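Local coordinates for 33-36 kDa outer membrane protein (Acinetobacter baumannii, PDB 6GIE), which probably forms a beta-barrel channel that lets small solutes cross the bacterial outer membrane, at residues E102-T107 with P111-A116; A66-Q71 with R194-G199; Q259-I262 with V266-G269. One frame throughout, in Å; residues are numbered along the deposited sequence.

Contact 1: E102-T107 with P111-A116; sequences EAYLPT and PVYASA
A103 and A114 bond to each other twice through their backbones. A103 N donates to A114 O at 2.8 Å, and A114 N returns a bond to A103 O. L105 and V112 do the same, with L105 N to V112 O at 2.8 Å and V112 N to L105 O. Between these two hydrogen-bonded pairs sits the non-hydrogen-bonded pair Y104 and Y113. Here the CA of Y113 makes a CA-H...O contact with A103 O at 3.1 Å.

The side chains add one polar link. Y113 OH donates to E102 OE1. The modelled distance of 2.3 Å between Y113 OH and E102 OE1 is very short, so its exact length is doubtful. OE1 arrives at the edge of the Y113 ring, in its plane, with the carboxylate turned 83° to that ring. E102 OE2 accepts a bond from N74 ND2. S115 OG, on the same face of the hairpin, bonds to E140.

Y104 and Y113 run alongside each other and point the same way. Their rings form a T-shaped stack, with centroids 4.9 Å apart and planes at 69°. The edge of Y113 is turned toward the face of Y104. Its CD2 sits 3.5 Å from Y104 CE2, near the rim of that ring.

On the other face are A103, L105, V112 and A114, small or apolar and largely on the surface. Near the turn, T107 CG2 rests 4.1 Å from V112 CB. T107 OG1 bonds within the turn, to Y109 N and L110 O.

The segments close an antiparallel beta hairpin with a short turn, the repeating unit of a porin-type beta barrel. The polar face with E102 and Y113 is consistent with the barrel interior.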
ATOM      1  N   GLU A 102      -0.246  -2.847  12.153  1.00 18.17           N
ATOM      2  CA  GLU A 102       0.568  -3.930  11.723  1.00 18.42           C
ATOM      3  C   GLU A 102       1.552  -4.263  12.820  1.00 17.71           C
ATOM      4  O   GLU A 102       2.170  -3.348  13.415  1.00 16.08           O
ATOM      5  CB  GLU A 102       1.432  -3.458  10.551  1.00 19.54           C
ATOM      6  CG  GLU A 102       0.645  -3.010   9.363  1.00 22.37           C
ATOM      7  CD  GLU A 102       1.548  -2.951   8.115  1.00 27.77           C
ATOM      8  OE1 GLU A 102       1.745  -4.012   7.385  1.00 24.22           O
ATOM      9  OE2 GLU A 102       2.090  -1.825   7.909  1.00 24.01           O
ATOM     10  N   ALA A 103       1.721  -5.555  13.041  1.00 17.10           N
ATOM     11  CA  ALA A 103       2.651  -6.075  14.027  1.00 20.13           C
ATOM     12  C   ALA A 103       3.610  -7.052  13.336  1.00 20.44           C
ATOM     13  O   ALA A 103       3.145  -7.975  12.683  1.00 19.05           O
ATOM     14  CB  ALA A 103       1.891  -6.830  15.081  1.00 21.18           C
ATOM     15  N   TYR A 104       4.917  -6.795  13.462  1.00 21.42           N
ATOM     16  CA  TYR A 104       5.998  -7.745  13.084  1.00 24.80           C
ATOM     17  C   TYR A 104       6.560  -8.277  14.379  1.00 25.85           C
ATOM     18  O   TYR A 104       6.974  -7.516  15.274  1.00 26.43           O
ATOM     19  CB  TYR A 104       7.146  -7.064  12.337  1.00 24.47           C
ATOM     20  CG  TYR A 104       6.717  -6.463  11.037  1.00 26.17           C
ATOM     21  CD1 TYR A 104       6.068  -5.206  10.994  1.00 22.90           C
ATOM     22  CD2 TYR A 104       6.952  -7.127   9.837  1.00 28.44           C
ATOM     23  CE1 TYR A 104       5.658  -4.660   9.767  1.00 36.53           C
ATOM     24  CE2 TYR A 104       6.562  -6.557   8.608  1.00 34.37           C
ATOM     25  CZ  TYR A 104       5.922  -5.339   8.579  1.00 30.85           C
ATOM     26  OH  TYR A 104       5.506  -4.827   7.379  1.00 52.42           O
ATOM     27  N   LEU A 105       6.603  -9.578  14.481  1.00 28.98           N
ATOM     28  CA  LEU A 105       7.007 -10.209  15.719  1.00 30.35           C
ATOM     29  C   LEU A 105       8.036 -11.252  15.368  1.00 31.05           C
ATOM     30  O   LEU A 105       7.698 -12.312  14.841  1.00 31.40           O
ATOM     31  CB  LEU A 105       5.802 -10.825  16.433  1.00 31.04           C
ATOM     32  CG  LEU A 105       6.105 -11.826  17.566  1.00 38.85           C
ATOM     33  CD1 LEU A 105       6.739 -11.131  18.761  1.00 37.15           C
ATOM     34  CD2 LEU A 105       4.857 -12.575  17.983  1.00 38.18           C
ATOM     35  N   PRO A 106       9.308 -10.938  15.620  1.00 36.42           N
ATOM     36  CA  PRO A 106      10.399 -11.949  15.553  1.00 35.08           C
ATOM     37  C   PRO A 106      10.128 -13.125  16.495  1.00 34.84           C
ATOM     38  O   PRO A 106       9.564 -12.921  17.565  1.00 32.48           O
ATOM     39  CB  PRO A 106      11.636 -11.181  16.038  1.00 36.77           C
ATOM     40  CG  PRO A 106      11.302  -9.733  15.799  1.00 39.46           C
ATOM     41  CD  PRO A 106       9.808  -9.581  15.902  1.00 34.84           C
ATOM     42  N   THR A 107      10.496 -14.324  16.068  1.00 32.13           N
ATOM     43  CA  THR A 107      10.386 -15.515  16.836  1.00 37.99           C
ATOM     44  C   THR A 107      11.650 -16.386  16.660  1.00 40.99           C
ATOM     45  O   THR A 107      12.496 -16.123  15.802  1.00 38.32           O
ATOM     46  CB  THR A 107       9.158 -16.351  16.391  1.00 41.56           C
ATOM     47  OG1 THR A 107       9.492 -17.182  15.250  1.00 36.44           O
ATOM     48  CG2 THR A 107       7.981 -15.467  16.093  1.00 34.35           C
ATOM     49  N   PRO A 111      10.181 -14.689  11.388  1.00 30.19           N
ATOM     50  CA  PRO A 111       9.441 -13.496  11.798  1.00 28.18           C
ATOM     51  C   PRO A 111       7.991 -13.697  11.403  1.00 27.35           C
ATOM     52  O   PRO A 111       7.697 -14.195  10.314  1.00 32.95           O
ATOM     53  CB  PRO A 111      10.102 -12.376  11.003  1.00 27.12           C
ATOM     54  CG  PRO A 111      11.485 -12.929  10.687  1.00 29.52           C
ATOM     55  CD  PRO A 111      11.286 -14.368  10.461  1.00 27.15           C
ATOM     56  N   VAL A 112       7.103 -13.328  12.301  1.00 25.28           N
ATOM     57  CA  VAL A 112       5.672 -13.462  12.123  1.00 24.33           C
ATOM     58  C   VAL A 112       5.056 -12.021  12.007  1.00 21.37           C
ATOM     59  O   VAL A 112       5.674 -11.043  12.313  1.00 19.72           O
ATOM     60  CB  VAL A 112       5.188 -14.346  13.310  1.00 34.91           C
ATOM     61  CG1 VAL A 112       3.818 -13.967  13.858  1.00 31.54           C
ATOM     62  CG2 VAL A 112       5.325 -15.844  12.919  1.00 35.02           C
ATOM     63  N   TYR A 113       3.855 -11.918  11.490  1.00 20.17           N
ATOM     64  CA  TYR A 113       3.270 -10.683  11.097  1.00 19.92           C
ATOM     65  C   TYR A 113       1.764 -10.809  11.252  1.00 19.18           C
ATOM     66  O   TYR A 113       1.212 -11.872  10.947  1.00 19.18           O
ATOM     67  CB  TYR A 113       3.582 -10.418   9.644  1.00 19.17           C
ATOM     68  CG  TYR A 113       2.823  -9.241   9.056  1.00 20.15           C
ATOM     69  CD1 TYR A 113       1.574  -9.415   8.468  1.00 19.30           C
ATOM     70  CD2 TYR A 113       3.369  -7.970   9.045  1.00 19.96           C
ATOM     71  CE1 TYR A 113       0.881  -8.362   7.952  1.00 17.35           C
ATOM     72  CE2 TYR A 113       2.671  -6.912   8.531  1.00 18.04           C
ATOM     73  CZ  TYR A 113       1.415  -7.128   7.975  1.00 19.00           C
ATOM     74  OH  TYR A 113       0.713  -6.079   7.365  1.00 18.65           O
ATOM     75  N   ALA A 114       1.130  -9.760  11.796  1.00 17.13           N
ATOM     76  CA  ALA A 114      -0.312  -9.693  11.870  1.00 17.42           C
ATOM     77  C   ALA A 114      -0.806  -8.308  11.561  1.00 18.71           C
ATOM     78  O   ALA A 114      -0.075  -7.348  11.793  1.00 19.68           O
ATOM     79  CB  ALA A 114      -0.742 -10.107  13.208  1.00 18.66           C
ATOM     80  N   SER A 115      -2.004  -8.199  10.969  1.00 19.30           N
ATOM     81  CA  SER A 115      -2.578  -6.890  10.710  1.00 18.97           C
ATOM     82  C   SER A 115      -4.036  -6.882  10.990  1.00 18.65           C
ATOM     83  O   SER A 115      -4.686  -7.889  10.917  1.00 17.42           O
ATOM     84  CB  SER A 115      -2.343  -6.421   9.278  1.00 18.95           C
ATOM     85  OG  SER A 115      -3.452  -6.779   8.430  1.00 22.52           O
ATOM     86  N   ALA A 116      -4.519  -5.692  11.326  1.00 19.43           N
ATOM     87  CA  ALA A 116      -5.914  -5.432  11.645  1.00 21.48           C
ATOM     88  C   ALA A 116      -6.279  -4.021  11.120  1.00 22.66           C
ATOM     89  O   ALA A 116      -5.460  -3.073  11.219  1.00 19.24           O
ATOM     90  CB  ALA A 116      -6.126  -5.499  13.160  1.00 21.81           C
TER

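Contact 2: A66-Q71 with R194-G199; sequences AAFLNQ and RTKYVG
K196 lies over the ring of F68 and ends in an ammonium group held by two carboxylates. Its NZ makes salt bridges to E65 OE1 and E211 OE2. Two carboxylates on one lysine would be expected to stabilise its positive charge.

The aliphatic part of the lysine does the touching. K196 CE stands 3.6 Å from F68 CG, above one face of the ring and displaced toward its rim. This is a CH-pi contact, with CE 3.9 Å from the ring centroid. CD follows alongside, nearest to F68 CD1. The chain is extended up to its last torsion and bends there (chi4 66°). NZ stays 5.2 Å from the centroid of the F68 ring, so any cation-pi attraction is weak.

F68 belongs to the short helix 66-69, while K196 and V198 lie on strand 190-200. In this porin-type barrel the helix packs against the inward-facing side chains of the wall. A Schellman motif ends the helix: Q71 has positive phi, A72 N bonds to A67 O, and Q71 N bonds to F68 O.

F68 reaches the wall with CG anti to its own N (chi1 -176°). The F68 and K196 side chains overlap while pointing in opposite senses. V198 CG2 packs 4.0 Å from F68 CD2. The other branch of the valine, CG1, takes L69 CD2 at 3.9 Å, and L69 lies roughly perpendicular to V198. F68 also touches L150 and Y104 of other strands.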
ATOM      1  N   ALA A  66      11.017   1.729   3.352  1.00 18.64           N
ATOM      2  CA  ALA A  66      11.844   1.663   4.560  1.00 17.09           C
ATOM      3  C   ALA A  66      11.093   1.029   5.719  1.00 16.69           C
ATOM      4  O   ALA A  66      11.747   0.318   6.539  1.00 14.54           O
ATOM      5  CB  ALA A  66      12.328   3.070   4.951  1.00 18.28           C
ATOM      6  N   ALA A  67       9.761   1.244   5.801  1.00 14.52           N
ATOM      7  CA  ALA A  67       8.989   0.684   6.972  1.00 18.03           C
ATOM      8  C   ALA A  67       8.980  -0.851   6.876  1.00 17.21           C
ATOM      9  O   ALA A  67       9.292  -1.605   7.860  1.00 16.91           O
ATOM     10  CB  ALA A  67       7.556   1.215   7.064  1.00 15.21           C
ATOM     11  N   PHE A  68       8.588  -1.317   5.703  1.00 15.81           N
ATOM     12  CA  PHE A  68       8.697  -2.762   5.404  1.00 18.14           C
ATOM     13  C   PHE A  68      10.108  -3.367   5.613  1.00 16.47           C
ATOM     14  O   PHE A  68      10.293  -4.403   6.321  1.00 15.54           O
ATOM     15  CB  PHE A  68       8.231  -3.063   4.004  1.00 18.11           C
ATOM     16  CG  PHE A  68       8.238  -4.524   3.697  1.00 16.56           C
ATOM     17  CD1 PHE A  68       7.242  -5.355   4.197  1.00 19.44           C
ATOM     18  CD2 PHE A  68       9.217  -5.062   2.925  1.00 15.76           C
ATOM     19  CE1 PHE A  68       7.276  -6.740   3.919  1.00 22.79           C
ATOM     20  CE2 PHE A  68       9.252  -6.444   2.611  1.00 15.57           C
ATOM     21  CZ  PHE A  68       8.291  -7.276   3.121  1.00 17.60           C
ATOM     22  N   LEU A  69      11.108  -2.706   5.099  1.00 14.54           N
ATOM     23  CA  LEU A  69      12.452  -3.219   5.282  1.00 17.53           C
ATOM     24  C   LEU A  69      12.923  -3.184   6.731  1.00 19.30           C
ATOM     25  O   LEU A  69      13.767  -3.966   7.110  1.00 20.04           O
ATOM     26  CB  LEU A  69      13.456  -2.509   4.388  1.00 19.00           C
ATOM     27  CG  LEU A  69      13.263  -2.687   2.852  1.00 19.08           C
ATOM     28  CD1 LEU A  69      14.131  -1.750   2.063  1.00 18.54           C
ATOM     29  CD2 LEU A  69      13.587  -4.118   2.466  1.00 20.60           C
ATOM     30  N   ASN A  70      12.462  -2.289   7.588  1.00 21.91           N
ATOM     31  CA  ASN A  70      12.833  -2.588   8.914  1.00 24.86           C
ATOM     32  C   ASN A  70      11.733  -3.228   9.800  1.00 22.28           C
ATOM     33  O   ASN A  70      11.861  -3.281  10.981  1.00 21.43           O
ATOM     34  CB  ASN A  70      13.891  -1.661   9.593  1.00 35.64           C
ATOM     35  CG  ASN A  70      13.855  -0.184   9.234  1.00 26.25           C
ATOM     36  OD1 ASN A  70      13.975   0.552  10.157  1.00 27.66           O
ATOM     37  ND2 ASN A  70      13.981   0.239   7.929  1.00 22.19           N
ATOM     38  N   GLN A  71      10.710  -3.798   9.155  1.00 23.44           N
ATOM     39  CA  GLN A  71       9.658  -4.543   9.839  1.00 26.27           C
ATOM     40  C   GLN A  71       9.126  -3.670  10.937  1.00 20.26           C
ATOM     41  O   GLN A  71       9.059  -4.064  12.084  1.00 18.39           O
ATOM     42  CB  GLN A  71      10.214  -5.885  10.367  1.00 28.98           C
ATOM     43  CG  GLN A  71      10.638  -6.727   9.158  1.00 34.79           C
ATOM     44  CD  GLN A  71      11.505  -7.916   9.515  1.00 56.02           C
ATOM     45  OE1 GLN A  71      11.056  -8.822  10.189  1.00 48.88           O
ATOM     46  NE2 GLN A  71      12.749  -7.923   9.033  1.00 71.31           N
ATOM     47  N   ARG A 194      -1.991 -12.539   0.537  1.00 22.44           N
ATOM     48  CA  ARG A 194      -1.098 -11.662  -0.158  1.00 21.73           C
ATOM     49  C   ARG A 194       0.380 -11.873   0.117  1.00 20.60           C
ATOM     50  O   ARG A 194       0.818 -12.393   1.179  1.00 16.96           O
ATOM     51  CB  ARG A 194      -1.528 -10.211   0.148  1.00 27.08           C
ATOM     52  CG  ARG A 194      -1.193  -9.650   1.495  1.00 24.80           C
ATOM     53  CD  ARG A 194      -1.507  -8.120   1.572  1.00 27.40           C
ATOM     54  NE  ARG A 194      -1.201  -7.711   2.951  1.00 19.35           N
ATOM     55  CZ  ARG A 194      -0.040  -7.228   3.330  1.00 18.55           C
ATOM     56  NH1 ARG A 194       0.894  -6.925   2.451  1.00 23.09           N
ATOM     57  NH2 ARG A 194       0.177  -6.967   4.595  1.00 21.00           N
ATOM     58  N   THR A 195       1.162 -11.329  -0.801  1.00 17.17           N
ATOM     59  CA  THR A 195       2.593 -11.413  -0.670  1.00 16.75           C
ATOM     60  C   THR A 195       3.222 -10.096  -0.945  1.00 14.30           C
ATOM     61  O   THR A 195       2.653  -9.319  -1.670  1.00 12.20           O
ATOM     62  CB  THR A 195       3.204 -12.436  -1.654  1.00 19.19           C
ATOM     63  OG1 THR A 195       2.991 -12.023  -2.988  1.00 19.44           O
ATOM     64  CG2 THR A 195       2.603 -13.767  -1.476  1.00 21.18           C
ATOM     65  N   LYS A 196       4.375  -9.863  -0.328  1.00 13.59           N
ATOM     66  CA  LYS A 196       5.151  -8.703  -0.576  1.00 14.81           C
ATOM     67  C   LYS A 196       6.646  -8.970  -0.591  1.00 13.71           C
ATOM     68  O   LYS A 196       7.195  -9.609   0.312  1.00 12.14           O
ATOM     69  CB  LYS A 196       4.885  -7.634   0.517  1.00 18.39           C
ATOM     70  CG  LYS A 196       5.432  -6.214   0.183  1.00 18.30           C
ATOM     71  CD  LYS A 196       4.898  -5.209   1.249  1.00 25.23           C
ATOM     72  CE  LYS A 196       5.616  -3.887   1.342  1.00 22.52           C
ATOM     73  NZ  LYS A 196       5.400  -3.130   0.109  1.00 21.23           N
ATOM     74  N   TYR A 197       7.335  -8.390  -1.582  1.00 13.65           N
ATOM     75  CA  TYR A 197       8.809  -8.530  -1.614  1.00 13.90           C
ATOM     76  C   TYR A 197       9.455  -7.226  -1.891  1.00 12.88           C
ATOM     77  O   TYR A 197       8.966  -6.466  -2.726  1.00 11.21           O
ATOM     78  CB  TYR A 197       9.269  -9.575  -2.695  1.00 16.42           C
ATOM     79  CG  TYR A 197      10.793  -9.712  -2.794  1.00 18.49           C
ATOM     80  CD1 TYR A 197      11.516 -10.388  -1.818  1.00 21.64           C
ATOM     81  CD2 TYR A 197      11.490  -9.198  -3.859  1.00 21.91           C
ATOM     82  CE1 TYR A 197      12.881 -10.517  -1.928  1.00 23.52           C
ATOM     83  CE2 TYR A 197      12.861  -9.348  -3.969  1.00 21.61           C
ATOM     84  CZ  TYR A 197      13.531  -9.994  -3.006  1.00 23.47           C
ATOM     85  OH  TYR A 197      14.880 -10.086  -3.080  1.00 32.39           O
ATOM     86  N   VAL A 198      10.646  -7.041  -1.324  1.00 13.98           N
ATOM     87  CA  VAL A 198      11.475  -5.880  -1.662  1.00 14.58           C
ATOM     88  C   VAL A 198      12.898  -6.327  -1.576  1.00 17.73           C
ATOM     89  O   VAL A 198      13.333  -6.820  -0.556  1.00 24.71           O
ATOM     90  CB  VAL A 198      11.214  -4.651  -0.739  1.00 16.27           C
ATOM     91  CG1 VAL A 198      12.180  -3.522  -1.081  1.00 19.49           C
ATOM     92  CG2 VAL A 198       9.814  -4.140  -0.959  1.00 14.09           C
ATOM     93  N   GLY A 199      13.605  -6.267  -2.693  1.00 19.36           N
ATOM     94  CA  GLY A 199      15.020  -6.555  -2.704  1.00 22.35           C
ATOM     95  C   GLY A 199      15.852  -5.520  -3.449  1.00 26.64           C
ATOM     96  O   GLY A 199      15.399  -4.865  -4.411  1.00 25.05           O
TER

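Contact 3: Q259-I262 with V266-G269; sequences QYFI and VAVG. With C8E ((hydroxyethyloxy)tri(ethyloxy)octane), chain C.
Y260 and V268 satisfy each other's backbone groups. Y260 N donates to V268 O at 2.8 Å, nearly straight at 171°. V268 N returns a bond to Y260 O at 3.0 Å, reaching it tilted from the carbonyl plane. Toward the turn the pairing weakens. I262 N still meets V266 O at 2.8 Å, but its N-H points poorly and the bond is weak. V266 N has a weak bond too, to T263 OG1 in the turn.

These are the ends of strands 252-261 and 266-276, an antiparallel hairpin of the barrel wall. The backbone groups on the outer edges of the hairpin pair with flanking residues: Q259 with S235, F261 with K233, A267 with K293 and G269 with N291.

Lysines serve several of the remaining acceptors. K233 NZ bonds both Y260 OH and F261 O. The extended side chain of Q259 carries its OE1 to 3.9 Å from A267 CB, where K293 NZ bonds it.

F261 and A267 form a non-hydrogen-bonded pair. A267 CB sits over the centre of the F261 ring, 3.5 Å from the centroid, in a CH-pi contact.

The opposite face carries Y260 and V268. Detergent lies by this hairpin: C8 of a C8E molecule is 3.9 Å from Y260 CB, and its C10 is 3.9 Å from G269 C.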
ATOM      1  N   GLN A 259       6.978   7.798  -8.107  1.00 13.42           N
ATOM      2  CA  GLN A 259       7.216   8.489  -6.905  1.00 14.38           C
ATOM      3  C   GLN A 259       8.649   8.943  -6.743  1.00 14.59           C
ATOM      4  O   GLN A 259       9.587   8.207  -7.117  1.00 15.12           O
ATOM      5  CB  GLN A 259       6.741   7.643  -5.691  1.00 15.41           C
ATOM      6  CG  GLN A 259       6.987   8.315  -4.336  1.00 16.95           C
ATOM      7  CD  GLN A 259       6.468   7.534  -3.140  1.00 22.47           C
ATOM      8  OE1 GLN A 259       5.873   8.115  -2.224  1.00 30.55           O
ATOM      9  NE2 GLN A 259       6.719   6.222  -3.116  1.00 23.65           N
ATOM     10  N   TYR A 260       8.829  10.172  -6.226  1.00 13.72           N
ATOM     11  CA  TYR A 260      10.187  10.698  -6.068  1.00 15.68           C
ATOM     12  C   TYR A 260      10.375  11.384  -4.745  1.00 15.95           C
ATOM     13  O   TYR A 260       9.617  12.283  -4.412  1.00 15.64           O
ATOM     14  CB  TYR A 260      10.578  11.696  -7.190  1.00 16.86           C
ATOM     15  CG  TYR A 260      11.996  12.304  -7.004  1.00 18.44           C
ATOM     16  CD1 TYR A 260      13.131  11.503  -7.053  1.00 21.20           C
ATOM     17  CD2 TYR A 260      12.180  13.640  -6.758  1.00 20.05           C
ATOM     18  CE1 TYR A 260      14.411  12.019  -6.849  1.00 22.28           C
ATOM     19  CE2 TYR A 260      13.449  14.192  -6.577  1.00 21.59           C
ATOM     20  CZ  TYR A 260      14.571  13.379  -6.621  1.00 24.08           C
ATOM     21  OH  TYR A 260      15.844  13.898  -6.446  1.00 26.37           O
ATOM     22  N   PHE A 261      11.420  10.997  -4.018  1.00 16.90           N
ATOM     23  CA  PHE A 261      11.764  11.661  -2.763  1.00 17.89           C
ATOM     24  C   PHE A 261      12.689  12.805  -3.068  1.00 19.33           C
ATOM     25  O   PHE A 261      13.822  12.599  -3.404  1.00 22.08           O
ATOM     26  CB  PHE A 261      12.467  10.700  -1.809  1.00 18.53           C
ATOM     27  CG  PHE A 261      11.547   9.860  -1.026  1.00 19.20           C
ATOM     28  CD1 PHE A 261      10.920   8.756  -1.625  1.00 19.18           C
ATOM     29  CD2 PHE A 261      11.322  10.124   0.323  1.00 19.13           C
ATOM     30  CE1 PHE A 261      10.074   7.949  -0.884  1.00 21.38           C
ATOM     31  CE2 PHE A 261      10.479   9.315   1.066  1.00 17.95           C
ATOM     32  CZ  PHE A 261       9.866   8.217   0.458  1.00 18.56           C
ATOM     33  N   ILE A 262      12.195  14.023  -2.941  1.00 22.28           N
ATOM     34  CA  ILE A 262      12.999  15.242  -3.170  1.00 23.72           C
ATOM     35  C   ILE A 262      14.056  15.314  -2.072  1.00 23.64           C
ATOM     36  O   ILE A 262      15.177  15.679  -2.312  1.00 23.75           O
ATOM     37  CB  ILE A 262      12.087  16.498  -3.127  1.00 24.33           C
ATOM     38  CG1 ILE A 262      11.025  16.427  -4.223  1.00 21.57           C
ATOM     39  CG2 ILE A 262      12.901  17.780  -3.194  1.00 31.29           C
ATOM     40  CD1 ILE A 262       9.980  17.492  -4.109  1.00 23.92           C
ATOM     41  N   VAL A 266      10.547  14.397   2.178  1.00 22.28           N
ATOM     42  CA  VAL A 266       9.476  14.794   1.327  1.00 21.94           C
ATOM     43  C   VAL A 266       9.459  14.029   0.025  1.00 20.62           C
ATOM     44  O   VAL A 266      10.424  14.064  -0.731  1.00 23.43           O
ATOM     45  CB  VAL A 266       9.578  16.294   1.040  1.00 26.53           C
ATOM     46  CG1 VAL A 266       8.349  16.738   0.271  1.00 30.86           C
ATOM     47  CG2 VAL A 266       9.657  17.066   2.351  1.00 34.08           C
ATOM     48  N   ALA A 267       8.330  13.408  -0.264  1.00 17.30           N
ATOM     49  CA  ALA A 267       8.133  12.708  -1.531  1.00 18.48           C
ATOM     50  C   ALA A 267       6.862  13.204  -2.248  1.00 17.26           C
ATOM     51  O   ALA A 267       5.909  13.605  -1.622  1.00 16.50           O
ATOM     52  CB  ALA A 267       8.098  11.178  -1.308  1.00 17.99           C
ATOM     53  N   VAL A 268       6.878  13.237  -3.568  1.00 16.78           N
ATOM     54  CA  VAL A 268       5.662  13.473  -4.320  1.00 15.35           C
ATOM     55  C   VAL A 268       5.540  12.411  -5.364  1.00 14.70           C
ATOM     56  O   VAL A 268       6.533  11.720  -5.712  1.00 13.40           O
ATOM     57  CB  VAL A 268       5.717  14.817  -4.992  1.00 16.89           C
ATOM     58  CG1 VAL A 268       5.744  15.914  -3.914  1.00 17.12           C
ATOM     59  CG2 VAL A 268       6.952  14.924  -5.889  1.00 17.44           C
ATOM     60  N   GLY A 269       4.315  12.290  -5.882  1.00 14.59           N
ATOM     61  CA  GLY A 269       3.992  11.236  -6.772  1.00 12.97           C
ATOM     62  C   GLY A 269       2.764  11.414  -7.590  1.00 13.38           C
ATOM     63  O   GLY A 269       1.945  12.300  -7.361  1.00 13.29           O
TER
HETATM   64  C6  C8E C 302       9.365  11.497 -11.413  1.00 19.29           C
HETATM   65  C7  C8E C 302       7.890  11.494 -11.136  1.00 16.75           C
HETATM   66  C8  C8E C 302       7.577  11.885  -9.708  1.00 15.04           C
HETATM   67  O9  C8E C 302       6.707  13.038  -9.690  1.00 23.92           O
HETATM   68  C10 C8E C 302       5.352  12.836 -10.074  1.00 21.55           C
HETATM   69  C11 C8E C 302       4.564  14.139 -10.119  1.00 30.27           C
HETATM   70  O12 C8E C 302       4.308  14.693 -11.425  1.00 27.88           O
HETATM   71  C13 C8E C 302       4.320  13.831 -12.528  1.00 27.32           C
HETATM   72  C14 C8E C 302       3.376  14.245 -13.635  1.00 24.31           C
HETATM   73  O15 C8E C 302       3.014  12.963 -14.143  1.00 22.86           O
HETATM   74  C16 C8E C 302       2.003  12.872 -15.099  1.00 31.39           C
HETATM   75  C17 C8E C 302       1.303  11.547 -14.857  1.00 28.08           C
HETATM   76  O18 C8E C 302       2.190  10.550 -14.366  1.00 26.32           O
HETATM   77  C19 C8E C 302       1.449   9.384 -13.977  1.00 28.68           C
HETATM   78  C20 C8E C 302       2.395   8.306 -13.454  1.00 33.14           C
HETATM   79  O21 C8E C 302       2.694   7.351 -14.481  1.00 30.44           O

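Overall arrangement
All three contacts belong to the porin-type barrel. Contacts 1 and 3 each close a hairpin at a short turn, 94-105 with 112-121 and 252-261 with 266-276. Contact 2 is different: it joins helix 66-69 to strand 190-200 across 122 intervening residues. Contact 1 is nested inside that loop, and contact 3 follows later in the chain. Contacts 1 and 2 have centres 12 Å apart and touch, with Y104 OH 3.7 Å from F68 CD1. Contact 3 lies about 19 Å from contact 2 and 28 Å from contact 1, between centres. L63 and A64, just before the helix, touch F261, so this inner segment meets the wall at contacts 2 and 3. It probably narrows the bore.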